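Local coordinates for putative sugar ABC transport system, substrate-binding protein (Bordetella parapertussis, PDB 5IX8) that probably binds a carbohydrate in the periplasm and hands it to an ABC importer, at residues W154-L157 with R158-F162; G161-E164 with V165-C169; T191-L194 with L195-P199. One frame throughout, in Å; residues are numbered along the deposited sequence. Where two conformers were deposited one is given.

Interaction 1: W154-L157 with R158-F162; sequences WPRL and RYEGF. With SO4 (sulfate ion), chain C.
With its CG anti to the carbonyl carbon (chi1 -66°) and its chain extended as far as NE, Arg158 runs back beside Trp154, whose own CG sits between the backbone N and the carbonyl carbon (chi1 54°). The indole comes edge-on: its CE3 lies over the centre of one guanidinium face, 3.6 Å from Arg158 CZ, with ring and guanidinium planes 57° apart, so the two groups do not stack flat. The ends of this arginine are held beyond the turn, NH2 by Asp122 and Glu252 in salt bridges and NH1 by the carbonyl oxygen of Pro207, which fixes the guanidinium's rotation. On another side of the helix, Arg156 bends at chi3 and lies alongside Glu160. Its NE gives a hydrogen bond of 2.9 Å to Glu160 OE2 within a salt bridge; the oxygen lies in the guanidinium plane but is met from above the carboxylate plane. One water ties Arg156 NH2 to Glu160 OE1, 2.8 Å from each. Arg156 NH1 turns to O1 of a sulfate ion, also 2.8 Å away, and to Glu153 in a further salt bridge. The sulfate, probably from the crystallisation liquor, is also bound by the backbone N of Gly151 and Glu153, just ahead of the helix N-terminus. Regular i to i+4 backbone bonds, such as Gly161 N to Leu157 O at 3.0 Å, carry this first part of helix 154-168, the crossover helix between parallel strands 142-145 and 172-173. Trp154, Leu157 and Arg158 pack on helix 122-135, while Tyr159 and Phe162 lie on strand 142-145.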
ATOM      1  N   TRP A 154      -5.435   0.704   7.700  1.00 11.72           N
ATOM      2  CA  TRP A 154      -5.609   1.246   6.355  1.00  9.78           C
ATOM      3  C   TRP A 154      -6.743   0.590   5.563  1.00  9.57           C
ATOM      4  O   TRP A 154      -7.364   1.290   4.761  1.00 11.23           O
ATOM      5  CB  TRP A 154      -4.275   1.210   5.566  1.00  9.84           C
ATOM      6  CG  TRP A 154      -3.579  -0.129   5.477  1.00 10.79           C
ATOM      7  CD1 TRP A 154      -2.694  -0.656   6.379  1.00 11.32           C
ATOM      8  CD2 TRP A 154      -3.741  -1.109   4.446  1.00 11.48           C
ATOM      9  NE1 TRP A 154      -2.287  -1.916   5.970  1.00 11.67           N
ATOM     10  CE2 TRP A 154      -2.925  -2.224   4.796  1.00 11.88           C
ATOM     11  CE3 TRP A 154      -4.527  -1.179   3.295  1.00 13.47           C
ATOM     12  CZ2 TRP A 154      -2.830  -3.355   4.002  1.00 13.55           C
ATOM     13  CZ3 TRP A 154      -4.443  -2.320   2.504  1.00 14.41           C
ATOM     14  CH2 TRP A 154      -3.603  -3.391   2.864  1.00 14.23           C
ATOM     15  N   PRO A 155      -7.077  -0.695   5.741  1.00 10.00           N
ATOM     16  CA  PRO A 155      -8.257  -1.211   5.025  1.00  9.75           C
ATOM     17  C   PRO A 155      -9.517  -0.518   5.487  1.00 10.61           C
ATOM     18  O   PRO A 155     -10.412  -0.252   4.683  1.00 12.03           O
ATOM     19  CB  PRO A 155      -8.269  -2.720   5.378  1.00 10.84           C
ATOM     20  CG  PRO A 155      -6.771  -3.038   5.650  1.00  9.81           C
ATOM     21  CD  PRO A 155      -6.380  -1.786   6.446  1.00  9.88           C
ATOM     22  N   ARG A 156      -9.607  -0.216   6.783  1.00 11.34           N
ATOM     23  CA  ARG A 156     -10.773   0.515   7.272  1.00 12.60           C
ATOM     24  C   ARG A 156     -10.826   1.919   6.673  1.00 12.65           C
ATOM     25  O   ARG A 156     -11.910   2.400   6.297  1.00 12.70           O
ATOM     26  CB  ARG A 156     -10.763   0.570   8.805  1.00 12.50           C
ATOM     27  CG  ARG A 156     -12.098   1.094   9.346  1.00 13.49           C
ATOM     28  CD  ARG A 156     -12.069   1.444  10.826  1.00 14.44           C
ATOM     29  NE  ARG A 156     -11.416   2.715  11.039  1.00 14.44           N
ATOM     30  CZ  ARG A 156     -10.173   2.861  11.510  1.00 13.72           C
ATOM     31  NH1 ARG A 156      -9.486   1.811  11.961  1.00 14.40           N
ATOM     32  NH2 ARG A 156      -9.642   4.080  11.610  1.00 14.72           N
ATOM     33  N   LEU A 157      -9.669   2.596   6.575  1.00 11.99           N
ATOM     34  CA  LEU A 157      -9.647   3.927   5.981  1.00 11.48           C
ATOM     35  C   LEU A 157     -10.116   3.885   4.531  1.00 12.72           C
ATOM     36  O   LEU A 157     -10.917   4.730   4.102  1.00 12.36           O
ATOM     37  CB  LEU A 157      -8.242   4.548   6.068  1.00 11.75           C
ATOM     38  CG  LEU A 157      -7.709   4.761   7.497  1.00 13.19           C
ATOM     39  CD1 LEU A 157      -6.273   5.237   7.444  1.00 15.26           C
ATOM     40  CD2 LEU A 157      -8.547   5.768   8.287  1.00 14.18           C
ATOM     41  N   ARG A 158      -9.641   2.899   3.766  1.00 11.73           N
ATOM     42  CA  ARG A 158     -10.091   2.770   2.379  1.00 11.48           C
ATOM     43  C   ARG A 158     -11.584   2.529   2.304  1.00 11.86           C
ATOM     44  O   ARG A 158     -12.274   3.115   1.454  1.00 11.93           O
ATOM     45  CB  ARG A 158      -9.356   1.639   1.687  1.00 11.03           C
ATOM     46  CG  ARG A 158      -7.868   1.968   1.559  1.00 10.73           C
ATOM     47  CD  ARG A 158      -7.063   0.863   0.868  1.00 12.60           C
ATOM     48  NE  ARG A 158      -5.659   1.246   0.900  1.00 13.64           N
ATOM     49  CZ  ARG A 158      -4.688   0.695   0.181  1.00 14.89           C
ATOM     50  NH1 ARG A 158      -4.953  -0.263  -0.713  1.00 15.88           N
ATOM     51  NH2 ARG A 158      -3.443   1.138   0.343  1.00 15.27           N
ATOM     52  N   TYR A 159     -12.095   1.644   3.165  1.00 11.87           N
ATOM     53  CA  TYR A 159     -13.532   1.402   3.216  1.00 11.59           C
ATOM     54  C   TYR A 159     -14.301   2.675   3.550  1.00 12.99           C
ATOM     55  O   TYR A 159     -15.309   2.993   2.910  1.00 14.23           O
ATOM     56  CB  TYR A 159     -13.818   0.310   4.242  1.00 11.68           C
ATOM     57  CG  TYR A 159     -15.266   0.179   4.595  1.00 12.34           C
ATOM     58  CD1 TYR A 159     -16.214  -0.174   3.644  1.00 12.95           C
ATOM     59  CD2 TYR A 159     -15.690   0.406   5.913  1.00 13.53           C
ATOM     60  CE1 TYR A 159     -17.549  -0.290   3.995  1.00 13.89           C
ATOM     61  CE2 TYR A 159     -17.029   0.265   6.269  1.00 14.02           C
ATOM     62  CZ  TYR A 159     -17.949  -0.087   5.298  1.00 14.36           C
ATOM     63  OH  TYR A 159     -19.278  -0.207   5.663  1.00 15.76           O
ATOM     64  N   GLU A 160     -13.833   3.425   4.543  1.00 12.51           N
ATOM     65  CA  GLU A 160     -14.518   4.656   4.930  1.00 13.77           C
ATOM     66  C   GLU A 160     -14.578   5.663   3.779  1.00 14.11           C
ATOM     67  O   GLU A 160     -15.619   6.288   3.536  1.00 14.52           O
ATOM     68  CB  GLU A 160     -13.836   5.276   6.161  1.00 15.67           C
ATOM     69  CG  GLU A 160     -14.174   4.506   7.441  1.00 17.51           C
ATOM     70  CD  GLU A 160     -13.262   4.855   8.606  1.00 19.29           C
ATOM     71  OE1 GLU A 160     -12.390   5.742   8.450  1.00 21.22           O
ATOM     72  OE2 GLU A 160     -13.414   4.235   9.680  1.00 18.93           O
ATOM     73  N   GLY A 161     -13.457   5.857   3.070  1.00 13.08           N
ATOM     74  CA  GLY A 161     -13.468   6.800   1.958  1.00 12.52           C
ATOM     75  C   GLY A 161     -14.367   6.350   0.826  1.00 12.18           C
ATOM     76  O   GLY A 161     -15.123   7.164   0.268  1.00 13.02           O
ATOM     77  N   PHE A 162     -14.325   5.047   0.492  1.00 11.73           N
ATOM     78  CA  PHE A 162     -15.210   4.495  -0.527  1.00 12.31           C
ATOM     79  C   PHE A 162     -16.673   4.669  -0.142  1.00 13.73           C
ATOM     80  O   PHE A 162     -17.488   5.137  -0.943  1.00 13.32           O
ATOM     81  CB  PHE A 162     -14.868   3.004  -0.743  1.00 11.79           C
ATOM     82  CG  PHE A 162     -15.736   2.331  -1.751  1.00 12.50           C
ATOM     83  CD1 PHE A 162     -15.570   2.601  -3.104  1.00 13.64           C
ATOM     84  CD2 PHE A 162     -16.731   1.445  -1.351  1.00 13.09           C
ATOM     85  CE1 PHE A 162     -16.372   2.007  -4.053  1.00 14.31           C
ATOM     86  CE2 PHE A 162     -17.564   0.853  -2.304  1.00 13.10           C
ATOM     87  CZ  PHE A 162     -17.349   1.109  -3.669  1.00 15.07           C
TER
HETATM   88  S   SO4 C 501      -9.459  -1.908  12.046  1.00 13.26           S
HETATM   89  O1  SO4 C 501     -10.178  -0.801  12.651  1.00 13.53           O
HETATM   90  O2  SO4 C 501      -8.035  -1.640  11.901  1.00 14.39           O
HETATM   91  O3  SO4 C 501     -10.018  -2.243  10.723  1.00 15.12           O
HETATM   92  O4  SO4 C 501      -9.658  -3.089  12.893  1.00 17.45           O
HETATM   93  O   HOH W   1     -11.058   6.397  10.865  1.00 19.97           O

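Interaction 2: G161-E164 with V165-C169; sequences GFKE and VASAC
Ser167 closes back on Lys163 one helical turn earlier. Its CB stands 3.1 Å from Lys163 O, and with chi1 at -56° OG is placed beside its own backbone N, where it donates to that same oxygen over 2.6 Å; OG also touches Lys163 CG at 3.5 Å. The backbone N of Ser167 bonds to Lys163 O too, at 2.8 Å. The two donors arrive from opposite faces of the carbonyl plane, so one oxygen is gripped twice and the serine hydroxyl is satisfied by its own helix. Beyond CG the lysine bends at chi3 and carries NZ back to Tyr159 OH, to which it is hydrogen-bonded. This is the C-terminal end of helix 154-168 in the beta-alpha-beta unit that joins strands 142-145 and 172-173 of the periplasmic binding protein fold, and the bonding slackens there: Ala168 N reaches Glu164 O at 3.2 Å with an N-H...O angle of only 142°. On the buried side, Ala166 CB sits over one face of the Phe162 ring, towards its rim and 4.3 Å from CE2; both residues also pack on Leu133 and Leu173, and the ring stacks with Phe205. On the exposed side, Glu164 extends to a salt bridge with Lys127 of helix 122-135. Cys169, at the end of this segment, is joined by a disulfide to Cys134 of that same helix.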
ATOM      1  N   GLY A 161     -13.457   5.857   3.070  1.00 13.08           N
ATOM      2  CA  GLY A 161     -13.468   6.800   1.958  1.00 12.52           C
ATOM      3  C   GLY A 161     -14.367   6.350   0.826  1.00 12.18           C
ATOM      4  O   GLY A 161     -15.123   7.164   0.268  1.00 13.02           O
ATOM      5  N   PHE A 162     -14.325   5.047   0.492  1.00 11.73           N
ATOM      6  CA  PHE A 162     -15.210   4.495  -0.527  1.00 12.31           C
ATOM      7  C   PHE A 162     -16.673   4.669  -0.142  1.00 13.73           C
ATOM      8  O   PHE A 162     -17.488   5.137  -0.943  1.00 13.32           O
ATOM      9  CB  PHE A 162     -14.868   3.004  -0.743  1.00 11.79           C
ATOM     10  CG  PHE A 162     -15.736   2.331  -1.751  1.00 12.50           C
ATOM     11  CD1 PHE A 162     -15.570   2.601  -3.104  1.00 13.64           C
ATOM     12  CD2 PHE A 162     -16.731   1.445  -1.351  1.00 13.09           C
ATOM     13  CE1 PHE A 162     -16.372   2.007  -4.053  1.00 14.31           C
ATOM     14  CE2 PHE A 162     -17.564   0.853  -2.304  1.00 13.10           C
ATOM     15  CZ  PHE A 162     -17.349   1.109  -3.669  1.00 15.07           C
ATOM     16  N   LYS A 163     -17.020   4.320   1.106  1.00 13.74           N
ATOM     17  CA  LYS A 163     -18.422   4.383   1.519  1.00 15.38           C
ATOM     18  C   LYS A 163     -18.960   5.808   1.477  1.00 16.31           C
ATOM     19  O   LYS A 163     -20.119   6.031   1.105  1.00 17.59           O
ATOM     20  CB  LYS A 163     -18.579   3.803   2.912  1.00 16.79           C
ATOM     21  CG  LYS A 163     -20.035   3.845   3.399  1.00 18.19           C
ATOM     22  CD  LYS A 163     -20.266   2.962   4.621  1.00 20.66           C
ATOM     23  CE  LYS A 163     -19.284   3.303   5.715  1.00 22.81           C
ATOM     24  NZ  LYS A 163     -19.583   2.549   6.997  1.00 25.31           N
ATOM     25  N   GLU A 164     -18.162   6.776   1.924  1.00 16.76           N
ATOM     26  CA  GLU A 164     -18.595   8.174   1.914  1.00 18.73           C
ATOM     27  C   GLU A 164     -18.986   8.600   0.505  1.00 18.27           C
ATOM     28  O   GLU A 164     -20.084   9.104   0.274  1.00 18.48           O
ATOM     29  CB  GLU A 164     -17.470   9.073   2.453  1.00 21.04           C
ATOM     30  CG  GLU A 164     -17.795  10.568   2.389  1.00 25.95           C
ATOM     31  CD  GLU A 164     -16.612  11.428   2.849  1.00 30.29           C
ATOM     32  OE1 GLU A 164     -16.199  11.287   4.018  1.00 31.81           O
ATOM     33  OE2 GLU A 164     -16.094  12.240   2.059  1.00 33.64           O
ATOM     34  N   VAL A 165     -18.119   8.324  -0.469  1.00 17.03           N
ATOM     35  CA  VAL A 165     -18.371   8.812  -1.813  1.00 16.98           C
ATOM     36  C   VAL A 165     -19.444   7.978  -2.488  1.00 18.05           C
ATOM     37  O   VAL A 165     -20.336   8.523  -3.152  1.00 17.30           O
ATOM     38  CB  VAL A 165     -17.052   8.829  -2.605  1.00 18.20           C
ATOM     39  CG1 VAL A 165     -17.315   9.118  -4.072  1.00 18.60           C
ATOM     40  CG2 VAL A 165     -16.104   9.880  -2.013  1.00 18.92           C
ATOM     41  N   ALA A 166     -19.400   6.648  -2.294  1.00 18.21           N
ATOM     42  CA  ALA A 166     -20.398   5.773  -2.918  1.00 19.33           C
ATOM     43  C   ALA A 166     -21.800   6.028  -2.367  1.00 20.78           C
ATOM     44  O   ALA A 166     -22.764   6.110  -3.132  1.00 22.01           O
ATOM     45  CB  ALA A 166     -20.010   4.313  -2.724  1.00 19.88           C
ATOM     46  N   SER A 167     -21.933   6.169  -1.052  1.00 21.23           N
ATOM     47  CA  SER A 167     -23.235   6.492  -0.476  1.00 22.25           C
ATOM     48  C   SER A 167     -23.779   7.806  -1.007  1.00 22.24           C
ATOM     49  O   SER A 167     -24.996   7.960  -1.196  1.00 23.92           O
ATOM     50  CB  SER A 167     -23.128   6.561   1.047  1.00 23.70           C
ATOM     51  OG  SER A 167     -22.595   5.343   1.553  1.00 27.08           O
ATOM     52  N   ALA A 168     -22.900   8.778  -1.235  1.00 22.28           N
ATOM     53  CA  ALA A 168     -23.371  10.093  -1.634  1.00 23.50           C
ATOM     54  C   ALA A 168     -23.983  10.081  -3.030  1.00 25.26           C
ATOM     55  O   ALA A 168     -24.811  10.943  -3.336  1.00 27.07           O
ATOM     56  CB  ALA A 168     -22.231  11.111  -1.553  1.00 23.51           C
ATOM     57  N   CYS A 169     -23.599   9.143  -3.894  1.00 25.05           N
ATOM     58  CA  CYS A 169     -24.222   9.076  -5.208  1.00 27.94           C
ATOM     59  C   CYS A 169     -25.342   8.038  -5.271  1.00 28.07           C
ATOM     60  O   CYS A 169     -25.857   7.757  -6.355  1.00 30.50           O
ATOM     61  CB  CYS A 169     -23.182   8.819  -6.299  1.00 29.73           C
ATOM     62  SG  CYS A 169     -22.440   7.164  -6.401  1.00 31.44           S
TER

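Interaction 3: T191-L194 with L195-P199; sequences TQDL and LMRTP
Thr191 and Leu195 make the close-packed side of the C-terminal part of helix 184-197. Thr191 CG2 meets Leu195 CD1 at 3.9 Å, the two side chains crossing at a slant, and Leu195 N bonds to Thr191 O at 2.7 Å. Both residues are buried against Ala218 of helix 209-221; Leu195 also touches Ile144 of strand 142-145, and Thr191 OG1 is satisfied by the carbonyl oxygen of Gly187. The other side is polar and more open. There Asp193 holds its carboxylate anti to the backbone N (chi1 179°), and Arg197, bent at chi3, curls back to meet it. Arg197 NH2 gives a hydrogen bond of 2.7 Å to Asp193 OD2 within a salt bridge; the oxygen lies in the guanidinium plane and is approached nearly along its C-O bond, the N-H...O angle being 161°. Carboxylate and guanidinium planes are nonetheless 57° apart, and a single N-H makes the link. Leu194 CD2 covers part of one guanidinium face, 3.7 Å from Arg197 NH2, while the leucine also rests on Ile144. Met196, a selenomethionine, lies exposed, its chain bent so that CE comes near Gln192 O. At the end, Thr198 leaves helical backbone angles, and its OG1 turns back to donate to Leu194 O at 2.7 Å; the backbone N of Thr198 reaches the same oxygen in a weak bond. The neighbouring C-terminal carbonyls of Leu195 and Thr198 receive N-H groups of Arg224. Side-chain and arginine donors thus take up carbonyls where the backbone pattern runs out, and the positive charge of Arg197 near the helix C-terminus may suit the helix dipole, though its pairing with Asp193 would partly offset this.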
ATOM      1  N   THR A 191     -15.832 -13.550  -1.818  1.00 10.37           N
ATOM      2  CA  THR A 191     -16.663 -13.007  -2.885  1.00 10.74           C
ATOM      3  C   THR A 191     -17.647 -14.057  -3.360  1.00 10.87           C
ATOM      4  O   THR A 191     -18.804 -13.738  -3.685  1.00 12.30           O
ATOM      5  CB  THR A 191     -15.797 -12.497  -4.045  1.00 11.23           C
ATOM      6  OG1 THR A 191     -14.856 -11.548  -3.527  1.00 12.36           O
ATOM      7  CG2 THR A 191     -16.677 -11.794  -5.100  1.00 12.33           C
ATOM      8  N   GLN A 192     -17.227 -15.318  -3.376  0.60  9.79           N
ATOM      9  CA  GLN A 192     -18.167 -16.364  -3.765  0.60 10.88           C
ATOM     10  C   GLN A 192     -19.368 -16.390  -2.819  0.60 11.89           C
ATOM     11  O   GLN A 192     -20.529 -16.497  -3.251  0.60 12.63           O
ATOM     12  CB  GLN A 192     -17.441 -17.709  -3.767  0.60 11.98           C
ATOM     13  CG  GLN A 192     -18.281 -18.866  -4.202  0.60 15.07           C
ATOM     14  CD  GLN A 192     -17.413 -19.967  -4.761  0.60 18.54           C
ATOM     15  OE1 GLN A 192     -16.750 -20.687  -4.012  0.60 19.64           O
ATOM     16  NE2 GLN A 192     -17.364 -20.067  -6.084  0.60 20.38           N
ATOM     17  N   ASP A 193     -19.099 -16.291  -1.521  1.00 11.82           N
ATOM     18  CA  ASP A 193     -20.158 -16.251  -0.527  1.00 11.52           C
ATOM     19  C   ASP A 193     -21.041 -15.012  -0.704  1.00 11.55           C
ATOM     20  O   ASP A 193     -22.281 -15.110  -0.721  1.00 11.17           O
ATOM     21  CB  ASP A 193     -19.476 -16.272   0.837  1.00 12.01           C
ATOM     22  CG  ASP A 193     -20.427 -16.223   1.968  1.00 14.07           C
ATOM     23  OD1 ASP A 193     -21.076 -17.248   2.232  1.00 14.85           O
ATOM     24  OD2 ASP A 193     -20.486 -15.163   2.624  1.00 15.67           O
ATOM     25  N   LEU A 194     -20.420 -13.832  -0.876  1.00 11.60           N
ATOM     26  CA  LEU A 194     -21.235 -12.619  -0.970  1.00 11.49           C
ATOM     27  C   LEU A 194     -21.984 -12.513  -2.295  1.00 12.46           C
ATOM     28  O   LEU A 194     -23.094 -11.958  -2.304  1.00 12.94           O
ATOM     29  CB  LEU A 194     -20.388 -11.363  -0.720  1.00 11.51           C
ATOM     30  CG  LEU A 194     -20.062 -11.246   0.778  1.00 13.09           C
ATOM     31  CD1 LEU A 194     -18.771 -10.405   0.999  1.00 14.63           C
ATOM     32  CD2 LEU A 194     -21.265 -10.685   1.558  1.00 14.43           C
ATOM     33  N   LEU A 195     -21.459 -13.085  -3.398  1.00 12.36           N
ATOM     34  CA  LEU A 195     -22.246 -13.086  -4.646  1.00 13.51           C
ATOM     35  C   LEU A 195     -23.510 -13.911  -4.482  1.00 14.77           C
ATOM     36  O   LEU A 195     -24.585 -13.542  -4.988  1.00 13.76           O
ATOM     37  CB  LEU A 195     -21.425 -13.637  -5.824  1.00 13.12           C
ATOM     38  CG  LEU A 195     -20.335 -12.717  -6.381  1.00 12.54           C
ATOM     39  CD1 LEU A 195     -19.399 -13.547  -7.234  1.00 13.83           C
ATOM     40  CD2 LEU A 195     -20.976 -11.581  -7.170  1.00 13.59           C
HETATM   41  N   MSE A 196     -23.399 -15.043  -3.792  1.00 14.58           N
HETATM   42  CA  MSE A 196     -24.570 -15.881  -3.570  1.00 15.75           C
HETATM   43  C   MSE A 196     -25.592 -15.131  -2.698  1.00 15.50           C
HETATM   44  O   MSE A 196     -26.803 -15.194  -2.929  1.00 17.46           O
HETATM   45  CB  MSE A 196     -24.173 -17.213  -2.911  1.00 18.14           C
HETATM   46  CG  MSE A 196     -25.353 -18.175  -2.756  1.00 20.64           C
HETATM   47 SE   MSE A 196     -24.726 -19.858  -2.117  0.46 21.51          SE
HETATM   48  CE  MSE A 196     -22.980 -19.782  -2.985  1.00 20.75           C
ATOM     49  N   ARG A 197     -25.098 -14.431  -1.688  1.00 14.70           N
ATOM     50  CA  ARG A 197     -25.970 -13.734  -0.742  1.00 14.44           C
ATOM     51  C   ARG A 197     -26.499 -12.416  -1.275  1.00 15.33           C
ATOM     52  O   ARG A 197     -27.442 -11.856  -0.687  1.00 16.96           O
ATOM     53  CB  ARG A 197     -25.203 -13.483   0.559  1.00 13.95           C
ATOM     54  CG  ARG A 197     -24.899 -14.798   1.294  1.00 13.75           C
ATOM     55  CD  ARG A 197     -23.738 -14.642   2.330  1.00 15.05           C
ATOM     56  NE  ARG A 197     -24.093 -13.635   3.323  1.00 17.17           N
ATOM     57  CZ  ARG A 197     -23.221 -13.019   4.115  1.00 18.31           C
ATOM     58  NH1 ARG A 197     -23.655 -12.084   4.929  1.00 20.08           N
ATOM     59  NH2 ARG A 197     -21.917 -13.324   4.083  1.00 17.68           N
ATOM     60  N   THR A 198     -25.903 -11.889  -2.345  1.00 15.61           N
ATOM     61  CA  THR A 198     -26.262 -10.580  -2.894  1.00 15.45           C
ATOM     62  C   THR A 198     -26.522 -10.746  -4.387  1.00 15.23           C
ATOM     63  O   THR A 198     -25.775 -10.252  -5.235  1.00 14.74           O
ATOM     64  CB  THR A 198     -25.158  -9.564  -2.613  1.00 15.45           C
ATOM     65  OG1 THR A 198     -24.540  -9.854  -1.343  1.00 15.58           O
ATOM     66  CG2 THR A 198     -25.712  -8.167  -2.556  1.00 16.44           C
ATOM     67  N   PRO A 199     -27.592 -11.448  -4.743  1.00 16.36           N
ATOM     68  CA  PRO A 199     -27.802 -11.797  -6.161  1.00 17.14           C
ATOM     69  C   PRO A 199     -27.936 -10.593  -7.077  1.00 18.81           C
ATOM     70  O   PRO A 199     -27.714 -10.723  -8.289  1.00 19.05           O
ATOM     71  CB  PRO A 199     -29.094 -12.620  -6.131  1.00 17.15           C
ATOM     72  CG  PRO A 199     -29.760 -12.195  -4.838  1.00 17.59           C
ATOM     73  CD  PRO A 199     -28.672 -11.942  -3.871  1.00 16.58           C
TER

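How the interactions relate
Interactions 1 and 2 are successive parts of helix 154-168: they share Gly161 and Phe162, lie about 11 Å apart between centres, and both pack on helix 122-135. Interaction 3 belongs to helix 184-197, with its centre about 21 Å from either and no atom touching them, yet it reaches the same strand 142-145 as interaction 1. Of the three, interaction 1 lies nearest the middle of the chain and has no exposed residue; its buried arginine is tied to several other elements. Interactions 2 and 3 lie further out at helix C-termini, each with a hydroxyl returned to a backbone carbonyl. Ion pairs one turn apart occur in 1 and 3, whereas 2 sends its glutamate to another helix.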